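Local coordinates for protein cytosolic phospholipase A2 delta (Homo sapiens, PDB 5IZ5) that catalyses the calcium-dependent hydrolysis of glycerophospholipids at the sn-2 position, releasing a fatty acid, with a preference for linoleic acid, at residues Y375-P378 / Q382-L385; E407-Y412 / T587-A592; F506-F511 / R517-P522; K623-W628 / Q632-P637. The protein carries 3 engineered substitutions. All blocks are in the same frame, centred on the assembly; numbering follows the deposited sequence.

Contact 1 (Y375-P378 / Q382-L385); sequences YGDP and QRDL
Asp377 and Arg383 form a single salt bridge across a helix-loop-helix connection, the loop between helix 367-375 and helix 386-397 at the surface of the catalytic domain, whose first end is shaped by an Asx turn at Asp377. The segments stay well apart otherwise: the nearest CA atoms, those of Asp377 and Arg383, are 9.3 Å from each other.

Following 382-385 in order, Gln382 comes first and turns its amide away from this bridge, with NE2 bonded to Gln460 O and Asp356 OD1. Arg383 carries the contact. Its chain bends at both chi2 and chi3 (-136° and -78°), which brings the end of the guanidinium round to the aspartate. The carboxylate and guanidinium planes stand 54° apart, and a single oxygen, OD2, makes the salt bridge with NH2; Arg383 NE is the second nitrogen near Asp377 OD2, at 3.6 Å. Backbone O of the same arginine is held by Gln350 NE2. Asp384 then caps the following turn through a weak bond from Glu386 N, and Leu385 drops inward against Leu346 and Leu347 of helix 335-351.

Across the bridge, Asp377 is already occupied on its other oxygen. OD1 takes the backbone N of Glu379 in the Asx turn, which should hold the carboxylate in place and present OD2 to the arginine, where Asp377 OD2 lies 3.3 Å from Arg383 NH2.

Contact 2 (E407-Y412 / T587-A592); sequences ERLASY and TALAQA
Leu409 is the residue through which the early turns of helix 406-422 pack on the first turn of helix 588-593. The two short segments run in roughly the same direction, 37° apart, with their axes 10.7 Å from each other at closest approach.

The contact between them is apolar, and the leucine splits the work between its two methyls. CD1 goes to the alanines: Leu409 CD1 lies 3.8 Å from Ala588 CB and 4.3 Å from Ala592 CB, one helical turn further on, so it settles over the small side chains of that face. CD2 faces the residue between them, with Leu409 CD2 4.0 Å from Leu589 CD2. Leu409 sets CG anti to its own carbonyl carbon (chi1 -68°), sending both methyls out toward the partner helix. Leu589 is backed by Phe404, by Val435 of helix 428-441 and by Trp543, which carries the packing on into the domain. Tyr412, a turn after Leu409, is buried and bonds through OH to Ser438 OG.

No hydrogen bond joins the two segments; each has its own within the helix or its cap. Thr587 is the N-cap of helix 588-593, and Ala590 N donates to Thr587 OG1 over 3.0 Å in a nearly straight bond (163°). In the other helix one carbonyl takes two donors: Glu407 O accepts Ser411 N at 3.0 Å and Ser411 OG at 2.8 Å, from opposite faces of its plane.

Contact 3 (F506-F511 / R517-P522); sequences FGSEFF and RRIPEP
Glu509 and Arg517 form an antiparallel hydrogen-bonded pair in the hairpin of strands 509-511 and 514-517, with Glu509 N to Arg517 O at 3.0 Å and Arg517 N to Glu509 O at 3.1 Å. Their side chains run side by side off the same face. Arg517 grips the carboxylate side-on, NE 3.3 Å from Glu509 OE1 and NH2 3.1 Å from Glu509 OE2. The two planes are 73° apart, so both oxygens are met from above the carboxylate. A bend at chi3 (78°) turns the guanidinium to do this, and Ile519 CD1 lies over one of its faces, toward the rim.

Past the pair, Ser508 takes over the pairing with its side chain: Ile519 N donates to Ser508 OG at 2.9 Å, almost straight at 172°. One water lies 2.8 Å from Ser508 OG and 2.7 Å from Ile519 O. A second lies between Phe506 O and Pro520 O where the chains diverge. Ile519 CG1 packs on Gly507 O.

The chemistry thus changes along the contact. The two-nitrogen grip probably offsets both charges locally, while further on the polar backbone atoms are joined through a hydroxyl and water.

Contact 4 (K623-W628 / Q632-P637); sequences KDFSTW and QLDSMP
Lys623 O is gripped twice by Thr627 in the short helix 623-628, whose Phe625 reaches over to Asp634 of the helix that follows. Thr627 N donates to Lys623 O at 3.1 Å and Thr627 OG1 at 2.7 Å, the two arriving from opposite faces of the carbonyl plane, which ties the threonine side chain back to its own helix. In the second segment Ser635 OG does something similar at a helix end, bonding to Gln632 O at 2.9 Å.

Across the contact the meeting is between ring and aliphatic carbon. Phe625 holds CG anti to its backbone N (chi1 176°), which carries the ring out to the next helix, where Phe625 CZ comes 3.9 Å from Asp634 CB. The approach is oblique, with ring and carboxylate planes 57° apart. The charged end of Asp634 is engaged elsewhere: OD1 forms a salt bridge with Lys496, an arrangement likely to favour the ionised form of this buried acid.

Tyr619 fastens both sides, meeting the Phe625 ring edge-to-face while its OH bonds to Asp634 O. Trp628, at the end of the first helix, meets Trp484 of strand 482-487. Together these contacts join two consecutive short helices, 623-628 and 631-634, through Phe625 and Asp634, beside strand 482-487 of the mixed beta-sheet of the phospholipase catalytic domain.

Following the chain from the N terminus, all four contacts fall in the phospholipase catalytic part. Contact 1 closes a very short loop between helices 367-375 and 386-397. Contact 2 opens next, on helix 406-422, and closes only at helix 588-593, some 175 residues later. Contact 3 is nested inside that long excursion as a local hairpin ending, just before helix 524-531. Contact 4 follows in series, joining two adjacent short helices. No two contacts touch: contacts 1 and 3 come nearest, about 11 Å between atoms, while contacts 2 and 4 lie on opposite sides of the chain's centre, their own centres 45 Å apart.

Contact 1 (Y375-P378 / Q382-L385)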
loop_
_atom_site.group_PDB
_atom_site.type_symbol
_atom_site.label_atom_id
_atom_site.label_comp_id
_atom_site.label_asym_id
_atom_site.label_seq_id
_atom_site.Cartn_x
_atom_site.Cartn_y
_atom_site.Cartn_z
ATOM N N TYR B 375 -5.680 -20.489 -2.018
ATOM C CA TYR B 375 -6.824 -19.880 -1.347
ATOM C C TYR B 375 -8.048 -19.663 -2.261
ATOM O O TYR B 375 -9.104 -19.261 -1.784
ATOM C CB TYR B 375 -6.414 -18.591 -0.633
ATOM C CG TYR B 375 -5.739 -18.845 0.694
ATOM C CD1 TYR B 375 -6.463 -18.817 1.878
ATOM C CD2 TYR B 375 -4.382 -19.141 0.767
ATOM C CE1 TYR B 375 -5.852 -19.049 3.094
ATOM C CE2 TYR B 375 -3.761 -19.379 1.983
ATOM C CZ TYR B 375 -4.499 -19.333 3.142
ATOM O OH TYR B 375 -3.886 -19.572 4.344
ATOM N N GLY B 376 -7.911 -19.938 -3.555
ATOM C CA GLY B 376 -9.062 -20.090 -4.437
ATOM C C GLY B 376 -9.919 -21.313 -4.118
ATOM O O GLY B 376 -11.108 -21.334 -4.431
ATOM N N ASP B 377 -9.310 -22.333 -3.508
ATOM C CA ASP B 377 -10.025 -23.500 -2.987
ATOM C C ASP B 377 -10.242 -23.316 -1.482
ATOM O O ASP B 377 -9.277 -23.333 -0.718
ATOM C CB ASP B 377 -9.208 -24.773 -3.258
ATOM C CG ASP B 377 -9.814 -26.026 -2.623
ATOM O OD1 ASP B 377 -10.920 -25.969 -2.053
ATOM O OD2 ASP B 377 -9.161 -27.083 -2.679
ATOM N N PRO B 378 -11.510 -23.157 -1.044
ATOM C CA PRO B 378 -11.800 -22.940 0.386
ATOM C C PRO B 378 -11.360 -24.074 1.330
ATOM O O PRO B 378 -11.334 -23.884 2.547
ATOM C CB PRO B 378 -13.332 -22.813 0.431
ATOM C CG PRO B 378 -13.772 -22.598 -0.970
ATOM C CD PRO B 378 -12.738 -23.209 -1.858
ATOM N N GLN B 382 -7.056 -28.854 3.739
ATOM C CA GLN B 382 -7.730 -30.107 4.093
ATOM C C GLN B 382 -7.760 -31.096 2.940
ATOM O O GLN B 382 -8.317 -32.186 3.078
ATOM C CB GLN B 382 -9.167 -29.826 4.538
ATOM C CG GLN B 382 -9.281 -28.791 5.640
ATOM C CD GLN B 382 -8.417 -29.124 6.841
ATOM O OE1 GLN B 382 -8.371 -30.272 7.274
ATOM N NE2 GLN B 382 -7.730 -28.126 7.384
ATOM N N ARG B 383 -7.176 -30.726 1.805
ATOM C CA ARG B 383 -7.157 -31.601 0.646
ATOM C C ARG B 383 -5.740 -31.861 0.214
ATOM O O ARG B 383 -4.838 -31.077 0.505
ATOM C CB ARG B 383 -7.964 -30.996 -0.493
ATOM C CG ARG B 383 -9.418 -30.812 -0.066
ATOM C CD ARG B 383 -10.459 -31.230 -1.092
ATOM N NE ARG B 383 -10.666 -30.262 -2.164
ATOM C CZ ARG B 383 -10.440 -30.470 -3.462
ATOM N NH1 ARG B 383 -9.969 -31.631 -3.915
ATOM N NH2 ARG B 383 -10.693 -29.492 -4.328
ATOM N N ASP B 384 -5.555 -32.983 -0.467
ATOM C CA ASP B 384 -4.241 -33.409 -0.899
ATOM C C ASP B 384 -3.632 -32.297 -1.747
ATOM O O ASP B 384 -4.208 -31.889 -2.756
ATOM C CB ASP B 384 -4.347 -34.715 -1.694
ATOM C CG ASP B 384 -2.992 -35.327 -2.018
ATOM O OD1 ASP B 384 -2.966 -36.272 -2.828
ATOM O OD2 ASP B 384 -1.956 -34.876 -1.483
ATOM N N LEU B 385 -2.476 -31.804 -1.313
ATOM C CA LEU B 385 -1.777 -30.742 -2.025
ATOM C C LEU B 385 -1.241 -31.192 -3.378
ATOM O O LEU B 385 -0.967 -30.359 -4.232
ATOM C CB LEU B 385 -0.643 -30.168 -1.171
ATOM C CG LEU B 385 -1.108 -29.127 -0.148
ATOM C CD1 LEU B 385 -0.073 -28.912 0.942
ATOM C CD2 LEU B 385 -1.436 -27.806 -0.834
#

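Contact 2 (E407-Y412 / T587-A592)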
loop_
_atom_site.group_PDB
_atom_site.type_symbol
_atom_site.label_atom_id
_atom_site.label_comp_id
_atom_site.label_asym_id
_atom_site.label_seq_id
_atom_site.Cartn_x
_atom_site.Cartn_y
_atom_site.Cartn_z
ATOM N N GLU B 407 -4.841 -15.116 -30.552
ATOM C CA GLU B 407 -6.092 -14.988 -29.784
ATOM C C GLU B 407 -5.825 -14.365 -28.415
ATOM O O GLU B 407 -6.541 -13.462 -27.972
ATOM C CB GLU B 407 -6.776 -16.356 -29.620
ATOM C CG GLU B 407 -8.132 -16.348 -28.871
ATOM C CD GLU B 407 -9.338 -16.260 -29.795
ATOM O OE1 GLU B 407 -9.552 -17.207 -30.573
ATOM O OE2 GLU B 407 -10.090 -15.262 -29.746
ATOM N N ARG B 408 -4.782 -14.849 -27.753
ATOM C CA ARG B 408 -4.424 -14.374 -26.425
ATOM C C ARG B 408 -3.968 -12.909 -26.435
ATOM O O ARG B 408 -4.411 -12.099 -25.619
ATOM C CB ARG B 408 -3.383 -15.304 -25.805
ATOM C CG ARG B 408 -4.016 -16.447 -25.028
ATOM C CD ARG B 408 -3.349 -16.777 -23.711
ATOM N NE ARG B 408 -3.781 -18.076 -23.175
ATOM C CZ ARG B 408 -3.333 -19.246 -23.626
ATOM N NH1 ARG B 408 -2.446 -19.292 -24.619
ATOM N NH2 ARG B 408 -3.778 -20.378 -23.093
ATOM N N LEU B 409 -3.108 -12.561 -27.387
ATOM C CA LEU B 409 -2.624 -11.193 -27.513
ATOM C C LEU B 409 -3.766 -10.217 -27.820
ATOM O O LEU B 409 -3.839 -9.127 -27.236
ATOM C CB LEU B 409 -1.538 -11.137 -28.583
ATOM C CG LEU B 409 -0.239 -11.875 -28.205
ATOM C CD1 LEU B 409 0.677 -11.927 -29.415
ATOM C CD2 LEU B 409 0.494 -11.263 -27.017
ATOM N N ALA B 410 -4.676 -10.633 -28.698
ATOM C CA ALA B 410 -5.878 -9.861 -29.006
ATOM C C ALA B 410 -6.745 -9.650 -27.759
ATOM O O ALA B 410 -7.249 -8.547 -27.527
ATOM C CB ALA B 410 -6.686 -10.552 -30.088
ATOM N N SER B 411 -6.900 -10.700 -26.955
ATOM C CA SER B 411 -7.657 -10.612 -25.702
ATOM C C SER B 411 -7.033 -9.615 -24.741
ATOM O O SER B 411 -7.758 -8.878 -24.075
ATOM C CB SER B 411 -7.759 -11.976 -25.014
ATOM O OG SER B 411 -8.362 -12.910 -25.880
ATOM N N TYR B 412 -5.702 -9.588 -24.656
ATOM C CA TYR B 412 -5.049 -8.616 -23.787
ATOM C C TYR B 412 -5.412 -7.209 -24.229
ATOM O O TYR B 412 -5.799 -6.356 -23.417
ATOM C CB TYR B 412 -3.511 -8.730 -23.794
ATOM C CG TYR B 412 -2.886 -9.999 -23.271
ATOM C CD1 TYR B 412 -3.606 -10.916 -22.502
ATOM C CD2 TYR B 412 -1.541 -10.263 -23.526
ATOM C CE1 TYR B 412 -3.007 -12.066 -22.028
ATOM C CE2 TYR B 412 -0.935 -11.408 -23.052
ATOM C CZ TYR B 412 -1.673 -12.302 -22.299
ATOM O OH TYR B 412 -1.083 -13.445 -21.831
ATOM N N THR B 587 9.736 -11.218 -29.074
ATOM C CA THR B 587 8.645 -12.197 -28.955
ATOM C C THR B 587 7.371 -11.668 -29.608
ATOM O O THR B 587 7.276 -10.488 -29.955
ATOM C CB THR B 587 8.323 -12.582 -27.494
ATOM O OG1 THR B 587 8.049 -11.404 -26.727
ATOM C CG2 THR B 587 9.470 -13.368 -26.845
ATOM N N ALA B 588 6.392 -12.548 -29.779
ATOM C CA ALA B 588 5.063 -12.118 -30.201
ATOM C C ALA B 588 4.515 -11.107 -29.192
ATOM O O ALA B 588 3.879 -10.128 -29.569
ATOM C CB ALA B 588 4.130 -13.311 -30.340
ATOM N N LEU B 589 4.800 -11.338 -27.912
ATOM C CA LEU B 589 4.343 -10.460 -26.841
ATOM C C LEU B 589 4.936 -9.067 -27.014
ATOM O O LEU B 589 4.219 -8.069 -26.962
ATOM C CB LEU B 589 4.748 -11.023 -25.471
ATOM C CG LEU B 589 3.895 -10.735 -24.228
ATOM C CD1 LEU B 589 4.804 -10.566 -23.013
ATOM C CD2 LEU B 589 2.967 -9.536 -24.357
ATOM N N ALA B 590 6.253 -9.011 -27.208
ATOM C CA ALA B 590 6.954 -7.746 -27.390
ATOM C C ALA B 590 6.494 -7.050 -28.659
ATOM O O ALA B 590 6.255 -5.849 -28.659
ATOM C CB ALA B 590 8.460 -7.971 -27.429
ATOM N N GLN B 591 6.344 -7.809 -29.732
ATOM C CA GLN B 591 5.907 -7.239 -31.005
ATOM C C GLN B 591 4.538 -6.559 -30.889
ATOM O O GLN B 591 4.316 -5.492 -31.465
ATOM C CB GLN B 591 5.912 -8.320 -32.085
ATOM C CG GLN B 591 7.311 -8.708 -32.514
ATOM C CD GLN B 591 7.347 -9.422 -33.848
ATOM O OE1 GLN B 591 6.493 -10.261 -34.152
ATOM N NE2 GLN B 591 8.346 -9.094 -34.658
ATOM N N ALA B 592 3.639 -7.160 -30.116
ATOM C CA ALA B 592 2.290 -6.620 -29.948
ATOM C C ALA B 592 2.227 -5.445 -28.979
ATOM O O ALA B 592 1.387 -4.570 -29.148
ATOM C CB ALA B 592 1.338 -7.712 -29.484
#

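Contact 3 (F506-F511 / R517-P522)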
loop_
_atom_site.group_PDB
_atom_site.type_symbol
_atom_site.label_atom_id
_atom_site.label_comp_id
_atom_site.label_asym_id
_atom_site.label_seq_id
_atom_site.Cartn_x
_atom_site.Cartn_y
_atom_site.Cartn_z
ATOM N N PHE B 506 -10.774 -1.915 -2.026
ATOM C CA PHE B 506 -9.440 -1.445 -2.398
ATOM C C PHE B 506 -9.398 -1.143 -3.890
ATOM O O PHE B 506 -9.686 -2.009 -4.717
ATOM C CB PHE B 506 -8.349 -2.462 -2.058
ATOM C CG PHE B 506 -7.020 -2.101 -2.636
ATOM C CD1 PHE B 506 -6.245 -1.114 -2.047
ATOM C CD2 PHE B 506 -6.569 -2.709 -3.795
ATOM C CE1 PHE B 506 -5.029 -0.751 -2.589
ATOM C CE2 PHE B 506 -5.355 -2.354 -4.341
ATOM C CZ PHE B 506 -4.588 -1.376 -3.740
ATOM N N GLY B 507 -9.019 0.087 -4.217
ATOM C CA GLY B 507 -9.075 0.570 -5.588
ATOM C C GLY B 507 -10.253 1.498 -5.841
ATOM O O GLY B 507 -10.347 2.094 -6.912
ATOM N N SER B 508 -11.156 1.617 -4.869
ATOM C CA SER B 508 -12.267 2.566 -4.974
ATOM C C SER B 508 -11.800 3.939 -4.543
ATOM O O SER B 508 -10.723 4.084 -3.970
ATOM C CB SER B 508 -13.472 2.115 -4.137
ATOM O OG SER B 508 -14.077 0.964 -4.706
ATOM N N GLU B 509 -12.616 4.947 -4.823
ATOM C CA GLU B 509 -12.269 6.329 -4.518
ATOM C C GLU B 509 -12.912 6.758 -3.209
ATOM O O GLU B 509 -14.082 6.475 -2.960
ATOM C CB GLU B 509 -12.703 7.248 -5.664
ATOM C CG GLU B 509 -11.887 7.026 -6.930
ATOM C CD GLU B 509 -12.456 7.719 -8.154
ATOM O OE1 GLU B 509 -13.433 8.488 -8.026
ATOM O OE2 GLU B 509 -11.919 7.471 -9.256
ATOM N N PHE B 510 -12.134 7.448 -2.385
ATOM C CA PHE B 510 -12.542 7.809 -1.048
ATOM C C PHE B 510 -12.269 9.268 -0.786
ATOM O O PHE B 510 -11.416 9.881 -1.437
ATOM C CB PHE B 510 -11.744 7.003 -0.015
ATOM C CG PHE B 510 -12.077 5.535 0.016
ATOM C CD1 PHE B 510 -12.889 5.015 1.016
ATOM C CD2 PHE B 510 -11.565 4.670 -0.939
ATOM C CE1 PHE B 510 -13.183 3.664 1.057
ATOM C CE2 PHE B 510 -11.854 3.315 -0.900
ATOM C CZ PHE B 510 -12.662 2.815 0.103
ATOM N N PHE B 511 -12.987 9.812 0.196
ATOM C CA PHE B 511 -12.685 11.123 0.744
ATOM C C PHE B 511 -13.063 11.185 2.225
ATOM O O PHE B 511 -14.200 10.908 2.609
ATOM C CB PHE B 511 -13.419 12.221 -0.012
ATOM C CG PHE B 511 -13.169 13.593 0.546
ATOM C CD1 PHE B 511 -14.168 14.277 1.234
ATOM C CD2 PHE B 511 -11.924 14.183 0.415
ATOM C CE1 PHE B 511 -13.930 15.537 1.763
ATOM C CE2 PHE B 511 -11.676 15.444 0.940
ATOM C CZ PHE B 511 -12.680 16.117 1.618
ATOM N N ARG B 517 -16.661 6.739 -4.739
ATOM C CA ARG B 517 -17.039 6.005 -5.948
ATOM C C ARG B 517 -16.536 4.571 -5.895
ATOM O O ARG B 517 -15.329 4.326 -5.850
ATOM C CB ARG B 517 -16.502 6.694 -7.206
ATOM C CG ARG B 517 -17.029 6.080 -8.490
ATOM C CD ARG B 517 -16.827 7.001 -9.678
ATOM N NE ARG B 517 -15.447 6.987 -10.162
ATOM C CZ ARG B 517 -14.967 6.199 -11.127
ATOM N NH1 ARG B 517 -15.746 5.314 -11.748
ATOM N NH2 ARG B 517 -13.684 6.294 -11.474
ATOM N N ARG B 518 -17.477 3.637 -5.912
ATOM C CA ARG B 518 -17.174 2.222 -5.858
ATOM C C ARG B 518 -16.691 1.727 -7.217
ATOM O O ARG B 518 -17.388 1.866 -8.212
ATOM C CB ARG B 518 -18.416 1.446 -5.430
ATOM C CG ARG B 518 -18.177 -0.034 -5.204
ATOM C CD ARG B 518 -19.103 -0.579 -4.131
ATOM N NE ARG B 518 -18.799 -1.975 -3.818
ATOM C CZ ARG B 518 -19.204 -2.619 -2.723
ATOM N NH1 ARG B 518 -19.940 -2.002 -1.800
ATOM N NH2 ARG B 518 -18.862 -3.892 -2.549
ATOM N N ILE B 519 -15.488 1.161 -7.239
ATOM C CA ILE B 519 -14.924 0.539 -8.431
ATOM C C ILE B 519 -14.980 -0.966 -8.198
ATOM O O ILE B 519 -14.650 -1.422 -7.110
ATOM C CB ILE B 519 -13.456 0.972 -8.651
ATOM C CG1 ILE B 519 -13.325 2.500 -8.653
ATOM C CG2 ILE B 519 -12.899 0.394 -9.947
ATOM C CD1 ILE B 519 -14.064 3.198 -9.768
ATOM N N PRO B 520 -15.393 -1.749 -9.207
ATOM C CA PRO B 520 -15.460 -3.200 -8.989
ATOM C C PRO B 520 -14.124 -3.810 -8.541
ATOM O O PRO B 520 -13.072 -3.437 -9.064
ATOM C CB PRO B 520 -15.850 -3.748 -10.364
ATOM C CG PRO B 520 -16.511 -2.610 -11.064
ATOM C CD PRO B 520 -15.849 -1.364 -10.556
ATOM N N GLU B 521 -14.175 -4.723 -7.574
ATOM C CA GLU B 521 -12.978 -5.421 -7.108
ATOM C C GLU B 521 -12.346 -6.156 -8.280
ATOM O O GLU B 521 -13.038 -6.840 -9.019
ATOM C CB GLU B 521 -13.313 -6.423 -6.000
ATOM C CG GLU B 521 -12.087 -7.107 -5.396
ATOM C CD GLU B 521 -12.422 -8.124 -4.317
ATOM O OE1 GLU B 521 -13.620 -8.369 -4.065
ATOM O OE2 GLU B 521 -11.480 -8.686 -3.719
ATOM N N PRO B 522 -11.030 -6.006 -8.466
ATOM C CA PRO B 522 -10.428 -6.689 -9.600
ATOM C C PRO B 522 -10.212 -8.182 -9.375
ATOM O O PRO B 522 -10.232 -8.668 -8.252
ATOM C CB PRO B 522 -9.080 -5.996 -9.749
ATOM C CG PRO B 522 -8.751 -5.536 -8.375
ATOM C CD PRO B 522 -10.062 -5.154 -7.757
HETATM O O HOH W 1 -11.280 -1.849 -7.436
HETATM O O HOH W 2 -12.832 -1.499 -5.140
#

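Contact 4 (K623-W628 / Q632-P637)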
loop_
_atom_site.group_PDB
_atom_site.type_symbol
_atom_site.label_atom_id
_atom_site.label_comp_id
_atom_site.label_asym_id
_atom_site.label_seq_id
_atom_site.Cartn_x
_atom_site.Cartn_y
_atom_site.Cartn_z
ATOM N N LYS B 623 2.640 4.984 19.670
ATOM C CA LYS B 623 3.546 3.839 19.684
ATOM C C LYS B 623 3.671 3.176 18.324
ATOM O O LYS B 623 4.765 2.847 17.875
ATOM C CB LYS B 623 3.064 2.793 20.680
ATOM C CG LYS B 623 3.247 3.187 22.133
ATOM C CD LYS B 623 2.584 2.184 23.068
ATOM C CE LYS B 623 2.944 2.450 24.522
ATOM N NZ LYS B 623 2.143 1.607 25.456
ATOM N N ASP B 624 2.534 2.952 17.684
ATOM C CA ASP B 624 2.521 2.237 16.412
ATOM C C ASP B 624 2.972 3.063 15.217
ATOM O O ASP B 624 3.615 2.527 14.324
ATOM C CB ASP B 624 1.147 1.646 16.152
ATOM C CG ASP B 624 0.700 0.727 17.265
ATOM O OD1 ASP B 624 1.519 -0.099 17.715
ATOM O OD2 ASP B 624 -0.463 0.837 17.698
ATOM N N PHE B 625 2.667 4.357 15.193
ATOM C CA PHE B 625 3.142 5.213 14.109
ATOM C C PHE B 625 4.661 5.337 14.237
ATOM O O PHE B 625 5.398 5.225 13.254
ATOM C CB PHE B 625 2.512 6.606 14.181
ATOM C CG PHE B 625 3.048 7.551 13.151
ATOM C CD1 PHE B 625 2.512 7.571 11.878
ATOM C CD2 PHE B 625 4.115 8.397 13.443
ATOM C CE1 PHE B 625 3.012 8.425 10.913
ATOM C CE2 PHE B 625 4.616 9.252 12.484
ATOM C CZ PHE B 625 4.069 9.263 11.213
ATOM N N SER B 626 5.107 5.574 15.468
ATOM C CA SER B 626 6.546 5.690 15.771
ATOM C C SER B 626 7.316 4.435 15.372
ATOM O O SER B 626 8.430 4.526 14.871
ATOM C CB SER B 626 6.777 6.009 17.253
ATOM O OG SER B 626 6.567 7.382 17.524
ATOM N N THR B 627 6.700 3.271 15.545
ATOM C CA THR B 627 7.323 2.004 15.153
ATOM C C THR B 627 7.647 2.004 13.672
ATOM O O THR B 627 8.736 1.607 13.276
ATOM C CB THR B 627 6.392 0.820 15.424
ATOM O OG1 THR B 627 6.101 0.748 16.823
ATOM C CG2 THR B 627 7.013 -0.489 14.975
ATOM N N TRP B 628 6.692 2.442 12.860
ATOM C CA TRP B 628 6.827 2.390 11.402
ATOM C C TRP B 628 7.359 3.680 10.778
ATOM O O TRP B 628 7.616 3.715 9.582
ATOM C CB TRP B 628 5.490 1.989 10.776
ATOM C CG TRP B 628 5.060 0.645 11.266
ATOM C CD1 TRP B 628 4.035 0.370 12.127
ATOM C CD2 TRP B 628 5.681 -0.608 10.967
ATOM N NE1 TRP B 628 3.966 -0.982 12.362
ATOM C CE2 TRP B 628 4.966 -1.606 11.662
ATOM C CE3 TRP B 628 6.768 -0.988 10.169
ATOM C CZ2 TRP B 628 5.301 -2.958 11.587
ATOM C CZ3 TRP B 628 7.102 -2.337 10.093
ATOM C CH2 TRP B 628 6.368 -3.304 10.798
ATOM N N GLN B 632 12.597 11.415 9.058
ATOM C CA GLN B 632 12.636 12.800 8.563
ATOM C C GLN B 632 11.372 13.160 7.801
ATOM O O GLN B 632 10.729 14.174 8.077
ATOM C CB GLN B 632 13.844 13.016 7.641
ATOM C CG GLN B 632 15.180 12.479 8.182
ATOM C CD GLN B 632 16.001 13.505 8.952
ATOM O OE1 GLN B 632 16.539 13.200 10.017
ATOM N NE2 GLN B 632 16.121 14.715 8.411
ATOM N N LEU B 633 11.034 12.338 6.819
ATOM C CA LEU B 633 9.804 12.557 6.059
ATOM C C LEU B 633 8.532 12.452 6.913
ATOM O O LEU B 633 7.558 13.187 6.688
ATOM C CB LEU B 633 9.737 11.598 4.846
ATOM C CG LEU B 633 9.570 12.365 3.536
ATOM C CD1 LEU B 633 10.132 11.619 2.334
ATOM C CD2 LEU B 633 8.114 12.724 3.316
ATOM N N ASP B 634 8.550 11.578 7.912
ATOM C CA ASP B 634 7.376 11.374 8.757
ATOM C C ASP B 634 7.142 12.513 9.749
ATOM O O ASP B 634 6.003 12.766 10.145
ATOM C CB ASP B 634 7.458 10.020 9.458
ATOM C CG ASP B 634 7.411 8.860 8.474
ATOM O OD1 ASP B 634 7.016 9.058 7.306
ATOM O OD2 ASP B 634 7.778 7.742 8.853
ATOM N N SER B 635 8.205 13.227 10.116
ATOM C CA SER B 635 8.050 14.445 10.943
ATOM C C SER B 635 7.417 15.618 10.153
ATOM O O SER B 635 7.164 16.683 10.723
ATOM C CB SER B 635 9.386 14.874 11.587
ATOM O OG SER B 635 10.241 15.515 10.655
ATOM N N MET B 636 7.165 15.409 8.856
ATOM C CA MET B 636 6.539 16.405 7.979
ATOM C C MET B 636 5.105 15.993 7.650
ATOM O O MET B 636 4.851 15.318 6.643
ATOM C CB MET B 636 7.331 16.573 6.681
ATOM C CG MET B 636 8.756 17.073 6.880
ATOM S SD MET B 636 8.876 18.740 7.569
ATOM C CE MET B 636 8.306 19.725 6.184
ATOM N N PRO B 637 4.154 16.414 8.489
ATOM C CA PRO B 637 2.802 15.893 8.346
ATOM C C PRO B 637 2.096 16.305 7.048
ATOM O O PRO B 637 1.331 15.514 6.497
ATOM C CB PRO B 637 2.092 16.441 9.585
ATOM C CG PRO B 637 2.818 17.703 9.886
ATOM C CD PRO B 637 4.250 17.411 9.571
#